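Local coordinates for uncharacterized protein AF_1548 (Archaeoglobus fulgidus, PDB 1Y88), which is of unknown function but probably binds DNA and may act as an endonuclease, at residues R26-H31 with V52-D57; L76-Y81 with P97-N102; K119-S124 with E129-L134. All coordinates share one frame; numbering follows the deposited sequence.

Contact 1: residues R26-H31 with V52-D57. With SO4 (sulfate ion), chain H.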
loop_
_atom_site.group_PDB
_atom_site.type_symbol
_atom_site.label_atom_id
_atom_site.label_comp_id
_atom_site.label_asym_id
_atom_site.label_seq_id
_atom_site.Cartn_x
_atom_site.Cartn_y
_atom_site.Cartn_z
ATOM N N ARG A 26 24.131 -2.152 9.093
ATOM C CA ARG A 26 25.403 -1.695 9.666
ATOM C C ARG A 26 25.199 -0.863 10.950
ATOM O O ARG A 26 25.877 -1.078 11.970
ATOM C CB ARG A 26 26.144 -0.918 8.599
ATOM C CG ARG A 26 27.465 -0.469 9.064
ATOM C CD ARG A 26 28.486 -1.637 9.076
ATOM N NE ARG A 26 29.730 -0.987 9.407
ATOM C CZ ARG A 26 30.507 -0.416 8.492
ATOM N NH1 ARG A 26 30.188 -0.530 7.216
ATOM N NH2 ARG A 26 31.604 0.224 8.870
ATOM N N LEU A 27 24.228 0.049 10.933
ATOM C CA LEU A 27 23.894 0.822 12.129
ATOM C C LEU A 27 23.454 -0.090 13.274
ATOM O O LEU A 27 23.815 0.134 14.427
ATOM C CB LEU A 27 22.814 1.878 11.836
ATOM C CG LEU A 27 23.165 2.982 10.834
ATOM C CD1 LEU A 27 21.925 3.854 10.537
ATOM C CD2 LEU A 27 24.305 3.850 11.443
ATOM N N LEU A 28 22.694 -1.145 12.971
ATOM C CA LEU A 28 22.289 -2.041 14.045
ATOM C C LEU A 28 23.453 -2.909 14.546
ATOM O O LEU A 28 23.569 -3.183 15.744
ATOM C CB LEU A 28 21.073 -2.888 13.633
ATOM C CG LEU A 28 19.793 -2.077 13.369
ATOM C CD1 LEU A 28 18.734 -2.976 12.800
ATOM C CD2 LEU A 28 19.248 -1.304 14.577
ATOM N N GLU A 29 24.320 -3.321 13.631
ATOM C CA GLU A 29 25.509 -4.079 14.011
ATOM C C GLU A 29 26.380 -3.278 15.008
ATOM O O GLU A 29 26.986 -3.848 15.923
ATOM C CB GLU A 29 26.312 -4.467 12.781
ATOM C CG GLU A 29 25.726 -5.649 12.015
ATOM C CD GLU A 29 26.411 -5.886 10.699
ATOM O OE1 GLU A 29 26.800 -4.910 10.032
ATOM O OE2 GLU A 29 26.539 -7.056 10.304
ATOM N N GLU A 30 26.393 -1.964 14.840
ATOM C CA GLU A 30 27.125 -1.066 15.745
ATOM C C GLU A 30 26.502 -1.041 17.131
ATOM O O GLU A 30 27.149 -0.623 18.107
ATOM C CB GLU A 30 27.205 0.350 15.156
ATOM C CG GLU A 30 28.108 0.433 13.923
ATOM C CD GLU A 30 27.981 1.744 13.148
ATOM O OE1 GLU A 30 27.015 2.514 13.360
ATOM O OE2 GLU A 30 28.873 2.008 12.305
ATOM N N HIS A 31 25.252 -1.509 17.229
ATOM C CA HIS A 31 24.539 -1.509 18.499
ATOM C C HIS A 31 24.283 -2.919 19.019
ATOM O O HIS A 31 23.375 -3.139 19.838
ATOM C CB HIS A 31 23.252 -0.714 18.356
ATOM C CG HIS A 31 23.486 0.761 18.288
ATOM N ND1 HIS A 31 23.832 1.406 17.118
ATOM C CD2 HIS A 31 23.482 1.708 19.258
ATOM C CE1 HIS A 31 24.006 2.693 17.368
ATOM N NE2 HIS A 31 23.799 2.902 18.658
ATOM N N VAL A 52 15.789 -6.244 6.396
ATOM C CA VAL A 52 16.826 -6.641 7.358
ATOM C C VAL A 52 16.191 -7.528 8.406
ATOM O O VAL A 52 15.152 -7.183 8.978
ATOM C CB VAL A 52 17.499 -5.409 8.102
ATOM C CG1 VAL A 52 18.687 -5.892 9.008
ATOM C CG2 VAL A 52 17.990 -4.349 7.113
ATOM N N VAL A 53 16.846 -8.639 8.692
ATOM C CA VAL A 53 16.523 -9.456 9.827
ATOM C C VAL A 53 17.598 -9.165 10.873
ATOM O O VAL A 53 18.776 -9.393 10.610
ATOM C CB VAL A 53 16.553 -10.958 9.459
ATOM C CG1 VAL A 53 16.487 -11.823 10.714
ATOM C CG2 VAL A 53 15.425 -11.322 8.434
ATOM N N ALA A 54 17.202 -8.675 12.041
ATOM C CA ALA A 54 18.170 -8.284 13.085
ATOM C C ALA A 54 17.852 -8.975 14.386
ATOM O O ALA A 54 16.704 -8.997 14.827
ATOM C CB ALA A 54 18.154 -6.772 13.276
ATOM N N GLU A 55 18.872 -9.549 15.015
ATOM C CA GLU A 55 18.665 -10.251 16.263
ATOM C C GLU A 55 19.640 -9.761 17.329
ATOM O O GLU A 55 20.826 -9.556 17.055
ATOM C CB GLU A 55 18.770 -11.769 16.070
ATOM C CG GLU A 55 18.743 -12.519 17.443
ATOM C CD GLU A 55 18.089 -13.888 17.409
ATOM O OE1 GLU A 55 18.357 -14.650 16.452
ATOM O OE2 GLU A 55 17.314 -14.196 18.353
ATOM N N ARG A 56 19.138 -9.532 18.527
ATOM C CA ARG A 56 20.031 -9.483 19.671
ATOM C C ARG A 56 19.395 -9.855 20.987
ATOM O O ARG A 56 18.241 -9.485 21.287
ATOM C CB ARG A 56 20.835 -8.203 19.772
ATOM C CG ARG A 56 20.107 -7.038 20.179
ATOM C CD ARG A 56 21.000 -6.088 20.992
ATOM N NE ARG A 56 20.049 -5.221 21.655
ATOM C CZ ARG A 56 20.047 -3.896 21.687
ATOM N NH1 ARG A 56 21.026 -3.173 21.159
ATOM N NH2 ARG A 56 19.055 -3.295 22.329
ATOM N N ASP A 57 20.178 -10.629 21.732
ATOM C CA ASP A 57 19.769 -11.216 23.006
ATOM C C ASP A 57 18.379 -11.833 22.979
ATOM O O ASP A 57 17.543 -11.573 23.863
ATOM C CB ASP A 57 19.872 -10.219 24.148
ATOM C CG ASP A 57 19.949 -10.916 25.508
ATOM O OD1 ASP A 57 20.165 -12.164 25.542
ATOM O OD2 ASP A 57 19.752 -10.230 26.519
HETATM S S SO4 H . 20.549 0.196 21.895
HETATM O O1 SO4 H . 20.850 1.587 21.585
HETATM O O2 SO4 H . 19.255 0.094 22.568
HETATM O O3 SO4 H . 21.585 -0.337 22.769
HETATM O O4 SO4 H . 20.514 -0.571 20.656
#

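Contact 2: residues L76-Y81 with P97-N102. With SO4 (sulfate ion), chain D; SO4 (sulfate ion), chain C.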
loop_
_atom_site.group_PDB
_atom_site.type_symbol
_atom_site.label_atom_id
_atom_site.label_comp_id
_atom_site.label_asym_id
_atom_site.label_seq_id
_atom_site.Cartn_x
_atom_site.Cartn_y
_atom_site.Cartn_z
ATOM N N LEU A 76 0.038 5.674 7.017
ATOM C CA LEU A 76 -0.705 4.607 7.669
ATOM C C LEU A 76 -0.786 3.360 6.787
ATOM O O LEU A 76 -0.628 2.269 7.269
ATOM C CB LEU A 76 -2.120 5.097 8.066
ATOM C CG LEU A 76 -3.072 4.023 8.601
ATOM C CD1 LEU A 76 -2.613 3.464 9.962
ATOM C CD2 LEU A 76 -4.540 4.571 8.695
ATOM N N LYS A 77 -0.996 3.533 5.490
ATOM C CA LYS A 77 -1.095 2.394 4.612
ATOM C C LYS A 77 0.172 1.533 4.679
ATOM O O LYS A 77 0.084 0.334 4.823
ATOM C CB LYS A 77 -1.417 2.853 3.200
ATOM C CG LYS A 77 -1.375 1.776 2.157
ATOM C CD LYS A 77 -2.035 2.279 0.872
ATOM C CE LYS A 77 -1.396 1.621 -0.337
ATOM N NZ LYS A 77 -2.243 1.625 -1.605
ATOM N N GLU A 78 1.342 2.177 4.607
ATOM C CA GLU A 78 2.617 1.451 4.731
ATOM C C GLU A 78 2.743 0.701 6.040
ATOM O O GLU A 78 3.196 -0.456 6.051
ATOM C CB GLU A 78 3.822 2.390 4.550
ATOM C CG GLU A 78 5.163 1.771 5.070
ATOM C CD GLU A 78 5.775 0.710 4.131
ATOM O OE1 GLU A 78 5.363 0.617 2.946
ATOM O OE2 GLU A 78 6.688 -0.036 4.586
ATOM N N ALA A 79 2.364 1.347 7.144
ATOM C CA ALA A 79 2.372 0.706 8.456
ATOM C C ALA A 79 1.464 -0.540 8.512
ATOM O O ALA A 79 1.842 -1.602 9.010
ATOM C CB ALA A 79 2.023 1.710 9.563
ATOM N N MET A 80 0.251 -0.401 7.975
ATOM C CA MET A 80 -0.695 -1.489 8.010
ATOM C C MET A 80 -0.272 -2.667 7.131
ATOM O O MET A 80 -0.417 -3.826 7.526
ATOM C CB MET A 80 -2.123 -0.961 7.641
ATOM C CG MET A 80 -2.621 0.213 8.542
ATOM S SD MET A 80 -4.459 0.621 8.244
ATOM C CE MET A 80 -4.828 -0.855 8.141
ATOM N N TYR A 81 0.221 -2.410 5.921
ATOM C CA TYR A 81 0.889 -3.407 5.036
ATOM C C TYR A 81 1.950 -4.185 5.777
ATOM O O TYR A 81 2.089 -5.404 5.696
ATOM C CB TYR A 81 1.571 -2.670 3.857
ATOM C CG TYR A 81 2.456 -3.489 2.888
ATOM C CD1 TYR A 81 2.122 -4.791 2.503
ATOM C CD2 TYR A 81 3.593 -2.905 2.299
ATOM C CE1 TYR A 81 2.926 -5.510 1.572
ATOM C CE2 TYR A 81 4.391 -3.610 1.381
ATOM C CZ TYR A 81 4.049 -4.904 1.024
ATOM O OH TYR A 81 4.843 -5.604 0.125
ATOM N N PRO A 97 7.765 -6.324 14.176
ATOM C CA PRO A 97 8.201 -5.640 12.967
ATOM C C PRO A 97 8.753 -4.258 13.318
ATOM O O PRO A 97 8.423 -3.704 14.374
ATOM C CB PRO A 97 6.911 -5.498 12.155
ATOM C CG PRO A 97 5.844 -5.313 13.215
ATOM C CD PRO A 97 6.322 -6.118 14.447
ATOM N N TRP A 98 9.551 -3.699 12.412
ATOM C CA TRP A 98 10.259 -2.425 12.655
ATOM C C TRP A 98 10.425 -1.736 11.306
ATOM O O TRP A 98 10.951 -2.341 10.352
ATOM C CB TRP A 98 11.634 -2.744 13.230
ATOM C CG TRP A 98 12.474 -1.606 13.804
ATOM C CD1 TRP A 98 12.331 -0.261 13.643
ATOM C CD2 TRP A 98 13.632 -1.805 14.610
ATOM N NE1 TRP A 98 13.348 0.419 14.349
ATOM C CE2 TRP A 98 14.160 -0.524 14.936
ATOM C CE3 TRP A 98 14.286 -2.955 15.082
ATOM C CZ2 TRP A 98 15.320 -0.369 15.742
ATOM C CZ3 TRP A 98 15.437 -2.804 15.893
ATOM C CH2 TRP A 98 15.918 -1.515 16.219
ATOM N N ILE A 99 9.945 -0.506 11.193
ATOM C CA ILE A 99 10.087 0.246 9.948
ATOM C C ILE A 99 11.140 1.334 10.144
ATOM O O ILE A 99 11.096 2.085 11.139
ATOM C CB ILE A 99 8.733 0.908 9.503
ATOM C CG1 ILE A 99 7.626 -0.158 9.339
ATOM C CG2 ILE A 99 8.910 1.666 8.155
ATOM C CD1 ILE A 99 6.149 0.456 9.158
ATOM N N PHE A 100 12.058 1.425 9.187
ATOM C CA PHE A 100 12.974 2.568 9.100
ATOM C C PHE A 100 12.588 3.453 7.941
ATOM O O PHE A 100 12.342 2.971 6.836
ATOM C CB PHE A 100 14.422 2.098 8.883
ATOM C CG PHE A 100 15.123 1.638 10.146
ATOM C CD1 PHE A 100 16.168 2.403 10.698
ATOM C CD2 PHE A 100 14.779 0.437 10.758
ATOM C CE1 PHE A 100 16.850 1.977 11.840
ATOM C CE2 PHE A 100 15.442 0.007 11.926
ATOM C CZ PHE A 100 16.495 0.785 12.460
ATOM N N THR A 101 12.539 4.757 8.192
ATOM C CA THR A 101 12.356 5.693 7.114
ATOM C C THR A 101 13.364 6.835 7.260
ATOM O O THR A 101 13.784 7.163 8.374
ATOM C CB THR A 101 10.904 6.220 7.059
ATOM O OG1 THR A 101 10.719 6.977 5.853
ATOM C CG2 THR A 101 10.592 7.092 8.263
ATOM N N ASN A 102 13.722 7.440 6.142
ATOM C CA ASN A 102 14.634 8.572 6.160
ATOM C C ASN A 102 13.904 9.915 6.243
ATOM O O ASN A 102 14.550 10.944 6.223
ATOM C CB ASN A 102 15.595 8.562 4.952
ATOM C CG ASN A 102 14.877 8.750 3.613
ATOM O OD1 ASN A 102 13.683 8.469 3.470
ATOM N ND2 ASN A 102 15.613 9.247 2.620
HETATM S S SO4 D . 1.626 5.536 2.742
HETATM O O1 SO4 D . 0.593 6.568 2.589
HETATM O O2 SO4 D . 2.972 6.141 2.896
HETATM O O3 SO4 D . 1.635 4.675 1.563
HETATM O O4 SO4 D . 1.296 4.746 3.909
HETATM S S SO4 C . -1.854 9.092 6.636
HETATM O O1 SO4 C . -2.708 9.730 7.636
HETATM O O2 SO4 C . -1.180 10.151 5.913
HETATM O O3 SO4 C . -2.688 8.311 5.724
HETATM O O4 SO4 C . -0.870 8.246 7.303
#

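Contact 3: residues K119-S124 with E129-L134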
loop_
_atom_site.group_PDB
_atom_site.type_symbol
_atom_site.label_atom_id
_atom_site.label_comp_id
_atom_site.label_asym_id
_atom_site.label_seq_id
_atom_site.Cartn_x
_atom_site.Cartn_y
_atom_site.Cartn_z
ATOM N N LYS A 119 7.777 -1.226 15.801
ATOM C CA LYS A 119 8.837 -0.270 16.151
ATOM C C LYS A 119 9.033 0.664 14.987
ATOM O O LYS A 119 8.954 0.240 13.833
ATOM C CB LYS A 119 10.162 -1.016 16.435
ATOM C CG LYS A 119 10.166 -1.819 17.693
ATOM C CD LYS A 119 11.553 -2.483 17.941
ATOM C CE LYS A 119 12.627 -1.426 18.168
ATOM N NZ LYS A 119 12.580 -0.854 19.530
ATOM N N LEU A 120 9.328 1.942 15.268
ATOM C CA LEU A 120 9.527 2.897 14.175
ATOM C C LEU A 120 10.823 3.663 14.385
ATOM O O LEU A 120 11.082 4.124 15.493
ATOM C CB LEU A 120 8.374 3.912 14.138
ATOM C CG LEU A 120 6.930 3.420 13.909
ATOM C CD1 LEU A 120 5.943 4.640 14.002
ATOM C CD2 LEU A 120 6.831 2.746 12.543
ATOM N N THR A 121 11.599 3.814 13.318
ATOM C CA THR A 121 12.762 4.717 13.379
ATOM C C THR A 121 12.724 5.593 12.163
ATOM O O THR A 121 12.689 5.092 11.053
ATOM C CB THR A 121 14.095 3.916 13.450
ATOM O OG1 THR A 121 14.119 3.176 14.661
ATOM C CG2 THR A 121 15.319 4.876 13.427
ATOM N N GLY A 122 12.679 6.915 12.379
ATOM C CA GLY A 122 12.701 7.886 11.295
ATOM C C GLY A 122 14.023 8.633 11.284
ATOM O O GLY A 122 14.933 8.307 12.059
ATOM N N TRP A 123 14.119 9.651 10.450
ATOM C CA TRP A 123 15.313 10.509 10.486
ATOM C C TRP A 123 15.542 11.084 11.887
ATOM O O TRP A 123 16.680 11.167 12.378
ATOM C CB TRP A 123 15.183 11.646 9.481
ATOM C CG TRP A 123 16.489 12.389 9.336
ATOM C CD1 TRP A 123 16.767 13.662 9.748
ATOM C CD2 TRP A 123 17.686 11.878 8.742
ATOM N NE1 TRP A 123 18.088 13.982 9.435
ATOM C CE2 TRP A 123 18.666 12.910 8.811
ATOM C CE3 TRP A 123 18.022 10.659 8.140
ATOM C CZ2 TRP A 123 19.980 12.737 8.333
ATOM C CZ3 TRP A 123 19.340 10.487 7.649
ATOM C CH2 TRP A 123 20.287 11.529 7.745
ATOM N N SER A 124 14.450 11.497 12.529
ATOM C CA SER A 124 14.526 12.214 13.795
ATOM C C SER A 124 13.534 11.679 14.847
ATOM O O SER A 124 13.131 12.395 15.777
ATOM C CB SER A 124 14.331 13.716 13.525
ATOM O OG SER A 124 13.117 13.953 12.806
ATOM N N GLU A 129 16.912 8.677 19.063
ATOM C CA GLU A 129 17.213 7.392 18.420
ATOM C C GLU A 129 16.994 7.385 16.899
ATOM O O GLU A 129 16.961 6.326 16.270
ATOM C CB GLU A 129 16.407 6.255 19.086
ATOM C CG GLU A 129 16.663 6.075 20.603
ATOM C CD GLU A 129 15.649 5.138 21.308
ATOM O OE1 GLU A 129 14.521 4.948 20.802
ATOM O OE2 GLU A 129 15.983 4.600 22.402
ATOM N N GLY A 130 16.876 8.556 16.308
ATOM C CA GLY A 130 16.600 8.642 14.882
ATOM C C GLY A 130 17.846 8.289 14.076
ATOM O O GLY A 130 18.940 8.213 14.636
ATOM N N ILE A 131 17.674 8.075 12.778
ATOM C CA ILE A 131 18.822 7.742 11.903
ATOM C C ILE A 131 19.874 8.873 11.986
ATOM O O ILE A 131 21.087 8.605 11.961
ATOM C CB ILE A 131 18.387 7.518 10.442
ATOM C CG1 ILE A 131 17.437 6.296 10.342
ATOM C CG2 ILE A 131 19.624 7.302 9.529
ATOM C CD1 ILE A 131 16.919 6.052 8.934
ATOM N N GLU A 132 19.414 10.120 12.109
ATOM C CA GLU A 132 20.371 11.277 12.189
ATOM C C GLU A 132 21.334 11.072 13.373
ATOM O O GLU A 132 22.565 11.314 13.249
ATOM C CB GLU A 132 19.618 12.632 12.284
ATOM C CG GLU A 132 19.048 12.922 13.698
ATOM C CD GLU A 132 18.090 14.107 13.768
ATOM O OE1 GLU A 132 18.001 14.867 12.777
ATOM O OE2 GLU A 132 17.447 14.258 14.821
ATOM N N VAL A 133 20.798 10.609 14.509
ATOM C CA VAL A 133 21.603 10.295 15.702
ATOM C C VAL A 133 22.467 9.051 15.512
ATOM O O VAL A 133 23.655 9.031 15.882
ATOM C CB VAL A 133 20.716 10.089 16.955
ATOM C CG1 VAL A 133 21.584 9.759 18.173
ATOM C CG2 VAL A 133 19.855 11.329 17.207
ATOM N N LEU A 134 21.880 7.988 14.972
ATOM C CA LEU A 134 22.673 6.782 14.719
ATOM C C LEU A 134 23.919 7.089 13.864
ATOM O O LEU A 134 25.005 6.579 14.167
ATOM C CB LEU A 134 21.817 5.719 14.010
ATOM C CG LEU A 134 20.602 5.280 14.866
ATOM C CD1 LEU A 134 19.733 4.252 14.111
ATOM C CD2 LEU A 134 21.008 4.748 16.226
HETATM O O HOH W 1 16.225 3.653 16.240
#

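Contact 1: residues R26-H31 with V52-D57
Helix-on-sheet packing, with a polar junction at its solvent side, joins Leu-28 and His-31 to Ala-54 and Arg-56: helix 17-29 and the residues after it lie over strand 47-56 of the nuclease-like sheet. The apolar part is small. CD1 of Leu-28 meets the methyl CB of Ala-54 at 3.9 Å, and Ile-63 of the adjoining strand 59-65 packs against both residues. Farther along, the strand sends Arg-56 back to the residues following the helix. Its CG sits between the backbone N and the carbonyl carbon (chi1 73°), and from there the chain carries the guanidinium to the last carbonyl of the segment. NH1 of Arg-56 donates to O of His-31 at 2.7 Å, the acceptor lying in the guanidinium plane and the donor almost in line with the carbonyl bond. The same NH1 donates to O4 of a sulfate ion at 2.7 Å, while NH2 of Arg-56 makes only a weak bond, 3.4 Å, to O2 of that sulfate. The imidazole of His-31 is held at its edge: ND1 donates to O of Leu-27 at 3.0 Å, nearly straight (171°) and in the ring plane. This leaves CD2 of His-31 3.5 Å from the sulfate O1, obliquely placed. Leu-134 of helix 131-136 also packs on His-31. An alanine here removes the ring and its N-H, which would probably leave O of Leu-27 without its mate and open a gap beside Leu-134. A guanidinium beside a carbonyl that follows the helix is likely to be favoured electrostatically. The sulfate probably came from the crystallisation liquor, but its grip by Arg-56 shows that this corner can hold an anion.

Contact 2: residues L76-Y81 with P97-N102
The delta methyl of Ile-99 is the point where strand 96-100 meets helix 76-89. CD1 of Ile-99 lies 3.8 Å from CA of Ala-79 and 4.3 Å from its CB, so it presses on the helix backbone as much as on a side chain. At 4.4 Å the same CD1 reaches CG of Glu-78, the aliphatic part of that residue. Ile-99 extends to the helix because CG1 stands opposite the carbonyl carbon (chi1 -57°) and CD1 continues the chain outward. In the next shell, Tyr-112 of helix 107-116 packs on Ala-79, and Ile-118 lies beside Ile-99. The carboxylate of Glu-78 has long, weak ion pairs with Lys-66 and Arg-85. Leu-76 and Met-80, farther round the helix, pack on Val-46 and Gln-48 of the second subunit. At the start of the helix two sulfate ions, probably from the crystallisation liquor, are held by backbone amides: N of Leu-76 donates to O4 of one at 2.7 Å, and N of Glu-78 to O4 of the other at 2.7 Å, almost straight (168°). Ser-106 OG and the Gly-75 amide give the sulfates further bonds. The chemistry is thus divided: undirected apolar packing seats the helix on the sheet, while its amino end, probably aided by the helix dipole, gathers anions, which is at most consistent with a site for phosphate-like groups.

Contact 3: residues K119-S124 with E129-L134
Glu-132 lies across Trp-123, its carboxylate plane turned 70° from the indole. From CB onward, each atom of Glu-132 meets the loop after strand 119-121. CB rests over one face of the indole, a CH-pi contact 3.7 Å from the centroid of the five-membered ring of Trp-123. A chi1 of 77° turns CG back over its own backbone, to 3.2 Å from O of Trp-123. CD follows the same carbonyl and then divides: OE1 passes NE1 of Trp-123 at 3.5 Å, at an angle too poor for a hydrogen bond, and OE2 lies 3.4 Å from CB of Ser-124. The backbone does the polar work. N of Ile-131 donates to O of Gly-122 (2.8 Å) and N of Glu-132 to O of Trp-123 (2.9 Å), both in the carbonyl plane. Gly-130, at the N-cap, has these carbonyls so close that a side chain there would run into O of Trp-123. CG2 of Ile-131 packs against CZ3 of Trp-123 and its CG1 faces the methyl of Thr-121, whose OG1 is bonded to Trp-98 NE1 and to a water that donates to O of Glu-129. Two first-turn amides, which no helical carbonyl can serve, are thus satisfied by a preceding loop: a strand-loop-helix connection, folded back on itself, that leads from the edge strand of the restriction-endonuclease-like sheet into helix 131-136.

From the N terminus the three contacts follow in series, none nested in or crossing another. Contact 1 closes the loop from helix 17-29 through the antiparallel strands to strand 47-56. Contact 2 lies within a beta-alpha-beta crossover, in which helix 76-89 links the parallel strands 59-65 and 96-100. Contact 3 closes the short loop after strand 119-121, beside strand 96-100, where Ile-99 O and Thr-121 N are probably hydrogen-bonded. Leu-28 of contact 1 packs on Trp-98 and Phe-100, while Ile-99 faces helix 76-89, so strand 96-100 has helix 17-29 against one set of its side chains and helix 76-89 against the other. Leu-27 packs on Leu-134 and Ile-131, joining helices 17-29 and 131-136.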